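Local coordinates for protein excinuclease ABC, subunit A. (Deinococcus radiodurans, PDB 2VF7) that binds DNA and hydrolyses ATP as a zinc-containing ABC ATPase of the UvrA family, and probably recognises DNA damage for excision repair, at residues P34-V39 against G431-V436; L123-G128 against V137-F142; W218-D223 against S256-H261; E498-L503 against L580-R585; R588-P593 against R738-T743. The protein carries 1 engineered substitution. All coordinates share one frame; numbering follows the deposited sequence. Where two conformers were deposited one is given.

Contact 1. Residues P34-V39 against G431-V436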
# COMPACT_ATOMS: atom_id res chain seq x y z
N PRO A 34 -24.53 -12.53 -14.44
CA PRO A 34 -23.56 -13.08 -15.37
C PRO A 34 -22.25 -12.30 -15.38
O PRO A 34 -22.23 -11.08 -15.18
CB PRO A 34 -24.27 -12.99 -16.72
CG PRO A 34 -25.30 -11.96 -16.56
CD PRO A 34 -25.71 -11.97 -15.13
N ARG A 35 -21.15 -13.00 -15.57
CA ARG A 35 -19.88 -12.33 -15.77
C ARG A 35 -19.72 -12.27 -17.28
O ARG A 35 -20.47 -12.95 -17.99
CB ARG A 35 -18.72 -13.03 -14.99
CG ARG A 35 -17.95 -14.10 -15.74
CD ARG A 35 -16.74 -14.66 -14.91
NE ARG A 35 -17.17 -15.10 -13.59
CZ ARG A 35 -17.74 -16.27 -13.34
NH1 ARG A 35 -17.93 -17.15 -14.31
NH2 ARG A 35 -18.12 -16.57 -12.11
N ASP A 36 -18.83 -11.40 -17.77
CA ASP A 36 -18.61 -11.18 -19.23
C ASP A 36 -19.82 -10.56 -19.93
O ASP A 36 -20.08 -10.81 -21.11
CB ASP A 36 -18.15 -12.45 -19.95
CG ASP A 36 -16.93 -13.12 -19.29
OD1 ASP A 36 -15.85 -12.52 -19.24
OD2 ASP A 36 -17.07 -14.27 -18.82
N ALA A 37 -20.54 -9.72 -19.20
CA ALA A 37 -21.72 -9.08 -19.74
C ALA A 37 -21.85 -7.66 -19.18
O ALA A 37 -21.21 -7.33 -18.17
CB ALA A 37 -22.96 -9.91 -19.42
N LEU A 38 -22.63 -6.82 -19.87
CA LEU A 38 -23.07 -5.54 -19.37
C LEU A 38 -24.27 -5.71 -18.44
O LEU A 38 -25.38 -5.92 -18.90
CB LEU A 38 -23.45 -4.59 -20.53
CG LEU A 38 -24.07 -3.22 -20.20
CD1 LEU A 38 -23.09 -2.33 -19.40
CD2 LEU A 38 -24.58 -2.51 -21.43
N VAL A 39 -24.01 -5.62 -17.13
CA VAL A 39 -25.06 -5.75 -16.11
C VAL A 39 -25.38 -4.37 -15.55
O VAL A 39 -24.48 -3.66 -15.08
CB VAL A 39 -24.66 -6.70 -14.94
CG1 VAL A 39 -25.83 -6.90 -13.98
CG2 VAL A 39 -24.21 -8.04 -15.45
N GLY A 431 -12.51 -9.06 -22.66
CA GLY A 431 -12.47 -10.12 -21.67
C GLY A 431 -12.96 -9.73 -20.28
O GLY A 431 -12.76 -10.48 -19.32
N ASN A 432 -13.63 -8.57 -20.18
CA ASN A 432 -14.05 -8.00 -18.89
C ASN A 432 -15.57 -8.06 -18.64
O ASN A 432 -16.35 -8.37 -19.54
CB ASN A 432 -13.57 -6.54 -18.74
CG ASN A 432 -12.12 -6.35 -19.15
OD1 ASN A 432 -11.20 -6.87 -18.51
ND2 ASN A 432 -11.90 -5.60 -20.22
N SER A 433 -15.97 -7.78 -17.40
CA SER A 433 -17.38 -7.73 -16.98
C SER A 433 -17.69 -6.33 -16.47
O SER A 433 -16.83 -5.68 -15.86
CB SER A 433 -17.66 -8.73 -15.84
OG SER A 433 -17.16 -10.03 -16.12
N LEU A 434 -18.92 -5.87 -16.68
CA LEU A 434 -19.29 -4.51 -16.35
C LEU A 434 -20.50 -4.46 -15.42
O LEU A 434 -21.57 -4.97 -15.74
CB LEU A 434 -19.56 -3.71 -17.64
CG LEU A 434 -18.42 -3.69 -18.67
CD1 LEU A 434 -18.96 -3.80 -20.06
CD2 LEU A 434 -17.59 -2.46 -18.53
N PHE A 435 -20.31 -3.87 -14.24
CA PHE A 435 -21.42 -3.64 -13.31
C PHE A 435 -21.73 -2.14 -13.33
O PHE A 435 -20.90 -1.33 -12.90
CB PHE A 435 -21.11 -4.12 -11.88
CG PHE A 435 -20.96 -5.63 -11.73
CD1 PHE A 435 -21.30 -6.52 -12.76
CD2 PHE A 435 -20.48 -6.17 -10.52
CE1 PHE A 435 -21.15 -7.90 -12.59
CE2 PHE A 435 -20.33 -7.55 -10.35
CZ PHE A 435 -20.66 -8.41 -11.37
N VAL A 436 -22.91 -1.77 -13.80
CA VAL A 436 -23.24 -0.38 -14.06
C VAL A 436 -24.52 0.03 -13.34
O VAL A 436 -25.57 -0.48 -13.66
CB VAL A 436 -23.44 -0.14 -15.56
CG1 VAL A 436 -23.83 1.33 -15.85
CG2 VAL A 436 -22.18 -0.54 -16.32
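V39 and L434 are joined through the backbone, with V39 N giving to L434 O at 2.9 Å. V436 N then gives to V39 O at 2.8 Å. One step earlier along the strands, L434 N gives to A37 O at 3.1 Å. This is a parallel ladder, and its buried part is tight. On the face that carries L434, L38 CD1 packs on V436 CG2 at 3.7 Å. CG of L38 lies anti to the backbone N (chi1 174°), and from there CD1 reaches across to the next strand. On the other face V39 CB lies 4.0 Å from F435 CD1, the two side chains running side by side. The strands are 38-42 and 433-437, in the mixed sheet of the N-terminal ABC ATPase unit. Strand 38-42 leads into the P-loop, where G46 to S51 bind ADP. Strands 402-406 and 449-453 extend the sheet beyond this pair. The contact is looser at D36, before strand 38-42 begins. One nearly straight bond holds this end: D36 N to S433 OG, 2.7 Å at 172°. D36 is exposed, and its OD1 comes no closer than 3.7 Å to G431 O. R35 lays only CB and CG near S433 OG. Its guanidinium turns elsewhere, to G90 O, and R35 also packs on F399 of the second subunit.

Contact 2. Residues L123-G128 against V137-F142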
# COMPACT_ATOMS: atom_id res chain seq x y z
N LEU A 123 8.31 11.58 -27.36
CA LEU A 123 8.22 12.09 -28.74
C LEU A 123 9.09 13.32 -28.95
O LEU A 123 9.65 13.52 -30.03
CB LEU A 123 6.76 12.40 -29.11
CG LEU A 123 6.45 12.99 -30.49
CD1 LEU A 123 5.16 12.41 -31.05
CD2 LEU A 123 6.37 14.51 -30.44
N TYR A 124 9.19 14.16 -27.93
CA TYR A 124 10.05 15.34 -27.96
C TYR A 124 11.51 14.95 -27.74
O TYR A 124 12.42 15.60 -28.25
CB TYR A 124 9.59 16.36 -26.91
CG TYR A 124 8.53 17.33 -27.40
CD1 TYR A 124 7.19 16.94 -27.52
CD2 TYR A 124 8.87 18.64 -27.74
CE1 TYR A 124 6.21 17.84 -27.98
CE2 TYR A 124 7.91 19.54 -28.20
CZ TYR A 124 6.58 19.13 -28.31
OH TYR A 124 5.65 20.03 -28.76
N SER A 125 11.70 13.86 -26.98
CA SER A 125 13.03 13.33 -26.68
C SER A 125 13.70 12.63 -27.87
O SER A 125 14.93 12.60 -27.95
CB SER A 125 12.96 12.37 -25.49
OG SER A 125 14.25 11.97 -25.07
N ARG A 126 12.90 12.08 -28.78
CA ARG A 126 13.41 11.26 -29.88
C ARG A 126 13.16 11.82 -31.28
O ARG A 126 13.96 11.56 -32.19
CB ARG A 126 12.86 9.83 -29.79
CG ARG A 126 13.27 9.07 -28.54
CD ARG A 126 12.47 7.77 -28.42
NE ARG A 126 12.35 7.31 -27.03
CZ ARG A 126 11.77 6.16 -26.66
NH1 ARG A 126 11.26 5.34 -27.56
NH2 ARG A 126 11.71 5.84 -25.37
N ALA A 127 12.07 12.56 -31.47
CA ALA A 127 11.65 12.97 -32.82
C ALA A 127 11.33 14.46 -33.01
O ALA A 127 10.78 14.86 -34.04
CB ALA A 127 10.46 12.11 -33.27
N GLY A 128 11.69 15.28 -32.02
CA GLY A 128 11.43 16.72 -32.04
C GLY A 128 12.54 17.57 -32.64
O GLY A 128 13.69 17.12 -32.77
N VAL A 137 17.86 15.74 -25.15
CA VAL A 137 17.24 15.89 -23.83
C VAL A 137 16.30 14.72 -23.55
O VAL A 137 15.41 14.42 -24.36
CB VAL A 137 16.47 17.23 -23.71
CG1 VAL A 137 15.87 17.39 -22.33
CG2 VAL A 137 17.39 18.41 -24.03
N TYR A 138 16.48 14.06 -22.41
CA TYR A 138 15.74 12.83 -22.08
C TYR A 138 14.28 13.05 -21.67
O TYR A 138 13.92 14.14 -21.21
CB TYR A 138 16.49 12.01 -21.03
CG TYR A 138 17.62 11.20 -21.61
CD1 TYR A 138 17.40 9.90 -22.08
CD2 TYR A 138 18.90 11.73 -21.72
CE1 TYR A 138 18.43 9.15 -22.63
CE2 TYR A 138 19.94 10.99 -22.27
CZ TYR A 138 19.70 9.70 -22.72
OH TYR A 138 20.72 8.95 -23.27
N ALA A 139 13.46 12.01 -21.84
CA ALA A 139 12.03 12.05 -21.53
C ALA A 139 11.75 12.43 -20.08
O ALA A 139 10.66 12.91 -19.75
CB ALA A 139 11.37 10.72 -21.87
N GLU A 140 12.75 12.21 -19.22
CA GLU A 140 12.69 12.56 -17.80
C GLU A 140 12.82 14.08 -17.62
O GLU A 140 12.38 14.63 -16.61
CB GLU A 140 13.81 11.86 -17.02
CG GLU A 140 14.17 10.43 -17.49
CD GLU A 140 13.50 9.33 -16.67
OE1 GLU A 140 13.79 8.14 -16.94
OE2 GLU A 140 12.69 9.64 -15.76
N GLY A 141 13.44 14.74 -18.60
CA GLY A 141 13.73 16.18 -18.54
C GLY A 141 12.78 17.07 -19.32
O GLY A 141 13.11 18.22 -19.61
N PHE A 142 11.61 16.54 -19.66
CA PHE A 142 10.51 17.30 -20.23
C PHE A 142 9.35 17.38 -19.22
O PHE A 142 8.21 17.70 -19.59
CB PHE A 142 10.04 16.67 -21.55
CG PHE A 142 10.94 16.96 -22.72
CD1 PHE A 142 12.02 16.13 -23.00
CD2 PHE A 142 10.71 18.07 -23.53
CE1 PHE A 142 12.85 16.40 -24.08
CE2 PHE A 142 11.54 18.35 -24.61
CZ PHE A 142 12.61 17.51 -24.88
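Helix 116-127 meets the loop that follows it through Y124 and S125, near the helix's C-terminal end. The loop leads on toward the zinc ligands C151 and C154. F142 of this loop lays one ring face against Y124. Y124 CB sits over that face, 3.9 Å from the ring centroid of F142 and 22° off its normal, a CH-pi contact. The two rings themselves are oblique, with planes at 52°. The phenol of Y124 points away, and its OH bonds to L307 O. S125 makes the polar half. Its OG stands anti to the backbone N (chi1 -173°) and reaches V137 O at 2.8 Å. A139 N is also near S125 OG, at 3.3 Å, but at a poor angle. The loop folds back here through a turn closed by G141 N and Y138 O, 2.7 Å apart. The hydroxyl of S125 is therefore a donor, a neutral bond from a buried side chain to the V137 carbonyl.

Contact 3. Residues W218-D223 against S256-H261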
# COMPACT_ATOMS: atom_id res chain seq x y z
N TRP A 218 17.48 39.70 11.61
CA TRP A 218 17.77 38.34 12.12
C TRP A 218 16.51 37.52 12.37
O TRP A 218 16.34 36.43 11.82
CB TRP A 218 18.58 38.44 13.41
CG TRP A 218 19.19 37.16 13.83
CD1 TRP A 218 20.38 36.65 13.41
CD2 TRP A 218 18.66 36.21 14.76
NE1 TRP A 218 20.63 35.45 14.01
CE2 TRP A 218 19.59 35.15 14.85
CE3 TRP A 218 17.49 36.15 15.53
CZ2 TRP A 218 19.38 34.04 15.67
CZ3 TRP A 218 17.29 35.04 16.35
CH2 TRP A 218 18.24 34.00 16.41
N ILE A 219 15.61 38.05 13.19
CA ILE A 219 14.34 37.41 13.53
C ILE A 219 13.58 36.94 12.29
O ILE A 219 13.07 35.82 12.23
CB ILE A 219 13.48 38.37 14.39
CG1 ILE A 219 14.18 38.61 15.73
CG2 ILE A 219 12.05 37.84 14.58
CD1 ILE A 219 13.53 39.63 16.61
N LEU A 220 13.53 37.83 11.30
CA LEU A 220 12.77 37.64 10.06
C LEU A 220 13.48 36.79 9.00
O LEU A 220 12.83 36.01 8.32
CB LEU A 220 12.40 39.00 9.49
CG LEU A 220 11.02 39.64 9.64
CD1 LEU A 220 10.25 39.27 10.92
CD2 LEU A 220 11.16 41.15 9.52
N PHE A 221 14.80 36.92 8.86
CA PHE A 221 15.52 36.35 7.71
C PHE A 221 16.65 35.31 7.95
O PHE A 221 17.07 34.63 7.00
CB PHE A 221 16.00 37.47 6.77
CG PHE A 221 14.89 38.35 6.25
CD1 PHE A 221 14.04 37.91 5.23
CD2 PHE A 221 14.68 39.62 6.79
CE1 PHE A 221 13.00 38.72 4.75
CE2 PHE A 221 13.64 40.45 6.31
CZ PHE A 221 12.80 40.00 5.30
N THR A 222 17.15 35.20 9.18
CA THR A 222 18.25 34.28 9.46
C THR A 222 17.98 32.84 9.03
O THR A 222 16.82 32.44 8.95
CB THR A 222 18.69 34.32 10.96
OG1 THR A 222 19.92 33.63 11.11
CG2 THR A 222 17.65 33.69 11.87
N ASP A 223 19.05 32.09 8.73
CA ASP A 223 19.00 30.63 8.49
C ASP A 223 19.39 29.85 9.74
O ASP A 223 19.27 28.62 9.80
CB ASP A 223 19.98 30.25 7.38
CG ASP A 223 19.48 30.59 5.99
OD1 ASP A 223 20.31 30.99 5.16
OD2 ASP A 223 18.26 30.43 5.71
N SER A 256 13.27 29.15 14.67
CA SER A 256 13.03 29.19 13.24
C SER A 256 12.62 30.60 12.88
O SER A 256 11.69 31.16 13.46
CB SER A 256 11.96 28.21 12.82
OG SER A 256 11.11 28.86 11.89
N SER A 257 13.33 31.20 11.92
CA SER A 257 13.03 32.57 11.51
C SER A 257 11.65 32.65 10.87
O SER A 257 11.09 31.63 10.50
CB SER A 257 14.10 33.08 10.56
OG SER A 257 14.09 32.33 9.37
N ALA A 258 11.09 33.86 10.74
CA ALA A 258 9.78 34.01 10.11
C ALA A 258 9.78 33.45 8.69
O ALA A 258 8.85 32.76 8.29
CB ALA A 258 9.32 35.46 10.13
N ARG A 259 10.83 33.77 7.92
CA ARG A 259 10.97 33.27 6.56
C ARG A 259 11.01 31.73 6.50
O ARG A 259 10.25 31.13 5.76
CB ARG A 259 12.21 33.88 5.90
CG ARG A 259 12.48 33.37 4.51
CD ARG A 259 13.94 33.54 4.18
NE ARG A 259 14.16 34.64 3.26
CZ ARG A 259 15.35 35.15 2.94
NH1 ARG A 259 16.47 34.66 3.49
NH2 ARG A 259 15.43 36.16 2.07
N ARG A 260 11.89 31.11 7.28
CA ARG A 260 12.02 29.66 7.37
C ARG A 260 10.66 28.97 7.58
O ARG A 260 10.29 28.04 6.85
CB ARG A 260 12.98 29.32 8.50
CG ARG A 260 13.18 27.83 8.78
CD ARG A 260 14.62 27.57 9.21
NE ARG A 260 15.13 26.54 8.32
CZ ARG A 260 16.40 26.40 7.94
NH1 ARG A 260 17.35 27.22 8.35
NH2 ARG A 260 16.69 25.41 7.13
N HIS A 261 9.92 29.44 8.58
CA HIS A 261 8.61 28.88 8.86
C HIS A 261 7.64 29.02 7.72
O HIS A 261 6.87 28.11 7.44
CB HIS A 261 7.97 29.53 10.08
CG HIS A 261 6.57 29.07 10.31
ND1 HIS A 261 5.47 29.79 9.87
CD2 HIS A 261 6.09 27.91 10.83
CE1 HIS A 261 4.37 29.10 10.15
NE2 HIS A 261 4.72 27.97 10.73
O HOH W 1 15.91 30.17 10.63
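R259, S257 and F221 give the most surface to this contact. R259 passes its guanidinium across the ring edge of F221. F221 CD1 lies over one guanidinium face, 3.8 Å from R259 CZ, and the ring and guanidinium planes are 72° apart. The R259 chain bends at chi3 (-105°) beside the ring. Its backbone is bonded too, R259 N to L220 O at 3.0 Å. S257 points its hydroxyl at the end of the other helix. S257 OG gives to T222 O at 2.8 Å, in the carbonyl plane. The same OG accepts from R260 N at 3.3 Å, so S257 is the N-cap of helix 258-268. The start of this helix thus meets the C-terminal end of helix 213-221, within the UvrA DNA-binding domain. A258 N adds a bond to I219 O at 3.2 Å, using a carbonyl near that helix end. A water bridges T222 O and S257 N beside the serine. L220 CD1 touches A258 CB, and T222 CG2 lies 3.8 Å from S257 CB. At the exposed D223, R260 NH1 lies 2.8 Å from D223 O, at a poor angle for a hydrogen bond. D223 OD2 is 4.3 Å from R260 NH1, too far for a salt bridge.

Contact 4. Residues E498-L503 against L580-R585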
# COMPACT_ATOMS: atom_id res chain seq x y z
N GLU A 498 -45.89 32.48 -19.02
CA GLU A 498 -45.41 33.72 -19.63
C GLU A 498 -44.38 34.44 -18.74
O GLU A 498 -44.60 34.59 -17.55
CB GLU A 498 -46.61 34.65 -19.92
CG GLU A 498 -46.26 35.97 -20.63
CD GLU A 498 -45.95 35.82 -22.12
OE1 GLU A 498 -45.87 36.86 -22.80
OE2 GLU A 498 -45.77 34.68 -22.61
N PRO A 499 -43.25 34.86 -19.33
CA PRO A 499 -42.25 35.72 -18.70
C PRO A 499 -42.82 36.95 -17.99
O PRO A 499 -43.83 37.51 -18.42
CB PRO A 499 -41.39 36.17 -19.88
CG PRO A 499 -41.41 35.00 -20.78
CD PRO A 499 -42.81 34.44 -20.68
N ALA A 500 -42.15 37.34 -16.90
CA ALA A 500 -42.46 38.57 -16.18
C ALA A 500 -41.50 39.71 -16.60
O ALA A 500 -41.87 40.88 -16.55
CB ALA A 500 -42.38 38.33 -14.69
N GLY A 501 -40.29 39.33 -17.00
CA GLY A 501 -39.26 40.26 -17.46
C GLY A 501 -38.14 39.53 -18.18
O GLY A 501 -38.22 38.32 -18.41
N TRP A 502 -37.08 40.26 -18.53
CA TRP A 502 -35.96 39.67 -19.28
C TRP A 502 -34.60 40.13 -18.77
O TRP A 502 -34.33 41.33 -18.69
CB TRP A 502 -36.09 39.98 -20.77
CG TRP A 502 -37.24 39.28 -21.45
CD1 TRP A 502 -38.50 39.77 -21.64
CD2 TRP A 502 -37.21 37.98 -22.04
NE1 TRP A 502 -39.27 38.84 -22.31
CE2 TRP A 502 -38.50 37.73 -22.57
CE3 TRP A 502 -36.23 36.99 -22.18
CZ2 TRP A 502 -38.84 36.53 -23.23
CZ3 TRP A 502 -36.57 35.80 -22.85
CH2 TRP A 502 -37.86 35.58 -23.35
N LEU A 503 -33.74 39.16 -18.45
CA LEU A 503 -32.38 39.39 -17.97
C LEU A 503 -31.41 39.25 -19.14
O LEU A 503 -31.42 38.25 -19.85
CB LEU A 503 -32.04 38.35 -16.87
CG LEU A 503 -31.06 38.57 -15.70
CD1 LEU A 503 -29.81 37.68 -15.78
CD2 LEU A 503 -30.70 40.05 -15.44
N LEU A 580 -33.51 44.47 -14.35
CA LEU A 580 -32.77 44.15 -13.13
C LEU A 580 -33.59 44.35 -11.85
O LEU A 580 -33.48 43.56 -10.91
CB LEU A 580 -31.51 45.02 -13.04
CG LEU A 580 -30.11 44.49 -13.38
CD1 LEU A 580 -29.81 43.21 -12.59
CD2 LEU A 580 -29.93 44.27 -14.87
N ALA A 581 -34.38 45.42 -11.81
CA ALA A 581 -35.11 45.80 -10.59
C ALA A 581 -36.13 44.74 -10.14
O ALA A 581 -36.84 44.93 -9.14
CB ALA A 581 -35.77 47.17 -10.76
N GLN A 582 -36.18 43.62 -10.87
CA GLN A 582 -37.01 42.48 -10.50
C GLN A 582 -36.24 41.40 -9.72
O GLN A 582 -36.85 40.49 -9.14
CB GLN A 582 -37.64 41.86 -11.77
CG GLN A 582 -38.65 42.75 -12.48
CD GLN A 582 -39.21 42.11 -13.74
OE1 GLN A 582 -39.38 42.78 -14.76
NE2 GLN A 582 -39.50 40.81 -13.68
N ILE A 583 -34.91 41.52 -9.70
CA ILE A 583 -34.05 40.50 -9.08
C ILE A 583 -33.36 41.00 -7.81
O ILE A 583 -32.60 41.97 -7.82
CB ILE A 583 -33.00 39.94 -10.07
CG1 ILE A 583 -33.66 39.48 -11.36
CG2 ILE A 583 -32.23 38.77 -9.43
CD1 ILE A 583 -32.68 38.93 -12.41
N THR A 584 -33.64 40.29 -6.71
CA THR A 584 -33.19 40.68 -5.38
C THR A 584 -32.01 39.81 -4.93
O THR A 584 -30.97 40.33 -4.51
CB THR A 584 -34.34 40.53 -4.37
OG1 THR A 584 -35.45 41.34 -4.79
CG2 THR A 584 -33.90 40.96 -2.97
N ARG A 585 -32.20 38.50 -5.02
CA ARG A 585 -31.19 37.55 -4.60
C ARG A 585 -30.76 36.61 -5.72
O ARG A 585 -31.55 36.28 -6.61
CB ARG A 585 -31.71 36.71 -3.44
CG ARG A 585 -31.80 37.43 -2.13
CD ARG A 585 -31.60 36.44 -1.00
NE ARG A 585 -32.45 35.25 -1.13
CZ ARG A 585 -32.16 34.05 -0.63
NH1 ARG A 585 -31.02 33.85 0.03
NH2 ARG A 585 -33.00 33.04 -0.81
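L503 and I583 make the apolar part of the contact. I583 CD1 meets L503 CG at 3.7 Å and L503 CD2 at 3.8 Å. The two side chains cross at about a right angle, and the end of the isoleucine touches the branch point of the leucine. I583 CG1 stands anti to the carbonyl carbon (chi1 -52°), and the chain then runs extended to CD1. L580 is more distant, with its CD2 4.3 Å from L503 CD2. The other part is polar in its atoms but is held by van der Waals contact. Q582 stretches its side chain out to the backbone of A500 and G501. Its OE1 lies 3.7 Å from G501 CA, against a residue with no side chain. Q582 NE2 is 3.9 Å from A500 CB. No hydrogen bond joins the two segments. Within the loop, I583 N gives to L580 O at 2.8 Å and closes a turn. The two segments meet by van der Waals contact alone. The contact joins strand 502-510, the middle strand of a three-stranded antiparallel sheet in the C-terminal ATPase unit, to the loop between strands 575-578 and 585-589. L522 lies against L503, Q582 and I583 together. L503 also packs on L544 of helix 536-551, and I583 on V754 of strand 753-758.

Contact 5. Residues R588-P593 against R738-T743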
# COMPACT_ATOMS: atom_id res chain seq x y z
N ARG A 588 -27.33 30.03 -5.76
CA ARG A 588 -26.80 28.97 -6.60
C ARG A 588 -26.81 27.64 -5.85
O ARG A 588 -26.47 27.58 -4.68
CB ARG A 588 -25.41 29.32 -7.16
CG ARG A 588 -24.21 28.82 -6.34
CD ARG A 588 -22.99 28.57 -7.23
NE ARG A 588 -23.31 27.66 -8.33
CZ ARG A 588 -22.41 27.04 -9.09
NH1 ARG A 588 -21.10 27.22 -8.88
NH2 ARG A 588 -22.82 26.23 -10.06
N VAL A 589 -27.24 26.59 -6.54
CA VAL A 589 -27.28 25.26 -5.96
C VAL A 589 -26.32 24.34 -6.72
O VAL A 589 -26.58 23.92 -7.85
CB VAL A 589 -28.72 24.70 -5.91
CG1 VAL A 589 -28.74 23.32 -5.29
CG2 VAL A 589 -29.61 25.63 -5.10
N ASP A 590 -25.20 24.06 -6.06
CA ASP A 590 -24.11 23.23 -6.57
C ASP A 590 -24.28 21.75 -6.24
O ASP A 590 -25.09 21.36 -5.39
CB ASP A 590 -22.76 23.74 -6.01
CG ASP A 590 -22.87 24.32 -4.57
OD1 ASP A 590 -21.92 25.00 -4.13
OD2 ASP A 590 -23.89 24.11 -3.87
N GLN A 591 -23.49 20.92 -6.92
CA GLN A 591 -23.46 19.47 -6.69
C GLN A 591 -22.56 19.06 -5.50
O GLN A 591 -22.65 17.93 -5.02
CB GLN A 591 -22.99 18.76 -7.95
CG GLN A 591 -21.64 19.27 -8.50
CD GLN A 591 -21.72 20.68 -9.08
OE1 GLN A 591 -20.84 21.52 -8.84
NE2 GLN A 591 -22.78 20.95 -9.86
N LYS A 592 -21.69 19.99 -5.07
CA LYS A 592 -20.69 19.77 -4.01
C LYS A 592 -21.33 19.29 -2.69
O LYS A 592 -22.53 19.46 -2.49
CB LYS A 592 -19.86 21.05 -3.77
CG LYS A 592 -19.62 21.88 -5.02
CD LYS A 592 -18.18 22.35 -5.18
CE LYS A 592 -17.30 21.25 -5.74
NZ LYS A 592 -16.19 21.80 -6.60
N PRO A 593 -20.53 18.66 -1.80
CA PRO A 593 -21.06 18.13 -0.53
C PRO A 593 -21.52 19.23 0.42
O PRO A 593 -21.14 20.39 0.24
CB PRO A 593 -19.87 17.38 0.08
CG PRO A 593 -18.86 17.25 -1.03
CD PRO A 593 -19.08 18.39 -1.93
N ARG A 738 -30.11 18.20 -3.20
CA ARG A 738 -31.49 18.29 -2.73
C ARG A 738 -31.62 18.80 -1.29
O ARG A 738 -32.63 19.38 -0.95
CB ARG A 738 -32.20 16.94 -2.89
CG ARG A 738 -32.50 16.55 -4.33
CD ARG A 738 -33.21 15.21 -4.41
NE ARG A 738 -32.29 14.06 -4.33
CZ ARG A 738 -32.66 12.82 -4.00
NH1 ARG A 738 -33.93 12.53 -3.68
NH2 ARG A 738 -31.76 11.84 -3.99
N ILE A 739 -30.62 18.58 -0.44
CA ILE A 739 -30.60 19.13 0.93
C ILE A 739 -30.46 20.66 0.88
O ILE A 739 -31.16 21.39 1.60
CB ILE A 739 -29.45 18.51 1.79
CG1 ILE A 739 -29.53 16.97 1.79
CG2 ILE A 739 -29.44 19.03 3.22
CD1 ILE A 739 -28.47 16.30 2.66
N LYS A 740 -29.56 21.13 0.00
CA LYS A 740 -29.29 22.56 -0.18
C LYS A 740 -30.51 23.26 -0.74
O LYS A 740 -30.80 24.39 -0.36
CB LYS A 740 -28.14 22.76 -1.16
CG LYS A 740 -26.76 22.40 -0.64
CD LYS A 740 -25.84 22.27 -1.82
CE LYS A 740 -24.59 21.53 -1.48
NZ LYS A 740 -23.51 22.47 -1.14
N LEU A 741 -31.18 22.58 -1.67
CA LEU A 741 -32.42 23.07 -2.26
C LEU A 741 -33.52 23.21 -1.22
O LEU A 741 -34.21 24.23 -1.21
CB LEU A 741 -32.89 22.12 -3.36
CG LEU A 741 -34.02 22.52 -4.30
CD1 LEU A 741 -33.80 23.92 -4.88
CD2 LEU A 741 -34.18 21.48 -5.43
N ALA A 742 -33.69 22.21 -0.36
CA ALA A 742 -34.76 22.21 0.64
C ALA A 742 -34.55 23.31 1.67
O ALA A 742 -35.51 23.93 2.14
CB ALA A 742 -34.87 20.86 1.31
N THR A 743 -33.28 23.56 2.00
CA THR A 743 -32.88 24.65 2.88
C THR A 743 -33.32 25.99 2.29
O THR A 743 -33.69 26.91 3.02
CB THR A 743 -31.35 24.65 3.14
OG1 THR A 743 -30.94 23.32 3.48
CG2 THR A 743 -30.99 25.57 4.28
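K740 reaches from helix 733-743 to the segment after strand 585-589. That helix begins within the LSGGE signature sequence of the C-terminal ABC ATPase unit. The strand is at the edge of this unit's sheet, and the segment after it, with Q591, is consistent with the Q-loop of ABC ATPases. K740 is the residue most covered by the contact. Its CB lies 4.2 Å from V589 CG1, an apolar touch at the end of the strand. CG carries the chain on, anti to the carbonyl carbon (chi1 -72°). D590 has two conformers, so its contacts with K740 are less certain. In the conformer described, K740 CD is 3.4 Å from D590 OD2, and the carboxylate lies alongside the aliphatic part. CE comes to 3.1 Å from K592 O. The chain then bends at chi4 (-96°), and this turn sets NZ among three oxygens. NZ to P593 O is a weak hydrogen bond of 3.4 Å. K592 O is about as near to NZ, but at a poor angle. The ammonium thus lies against the carbonyls of the segment as well as a carboxylate. Y605 of helix 602-605 also touches K740. In the same conformer of D590 a salt bridge forms: K740 NZ is 3.2 Å from D590 OD2 and approaches from above the carboxylate plane, 52° out of it.

In the fold
Contact 1 lies in the sheet of the first ATPase unit, and the V436 side chain is about 12 Å from a bound ADP. Contact 5 belongs to the second unit, but its P593 side chain is about 9 Å from that of R101 and about 10 Å from that of E730, both residues of the first ADP site. The centres of contacts 1 and 5 are 34 Å apart. Contact 4 adjoins contact 5 in sequence, their centres 23 Å apart, and lies away from the annotated sites. Contacts 2 and 3 are nested in the long chain loop closed by contact 1. Contact 3, in the DNA-binding domain, is 60 Å from contact 1, centre to centre.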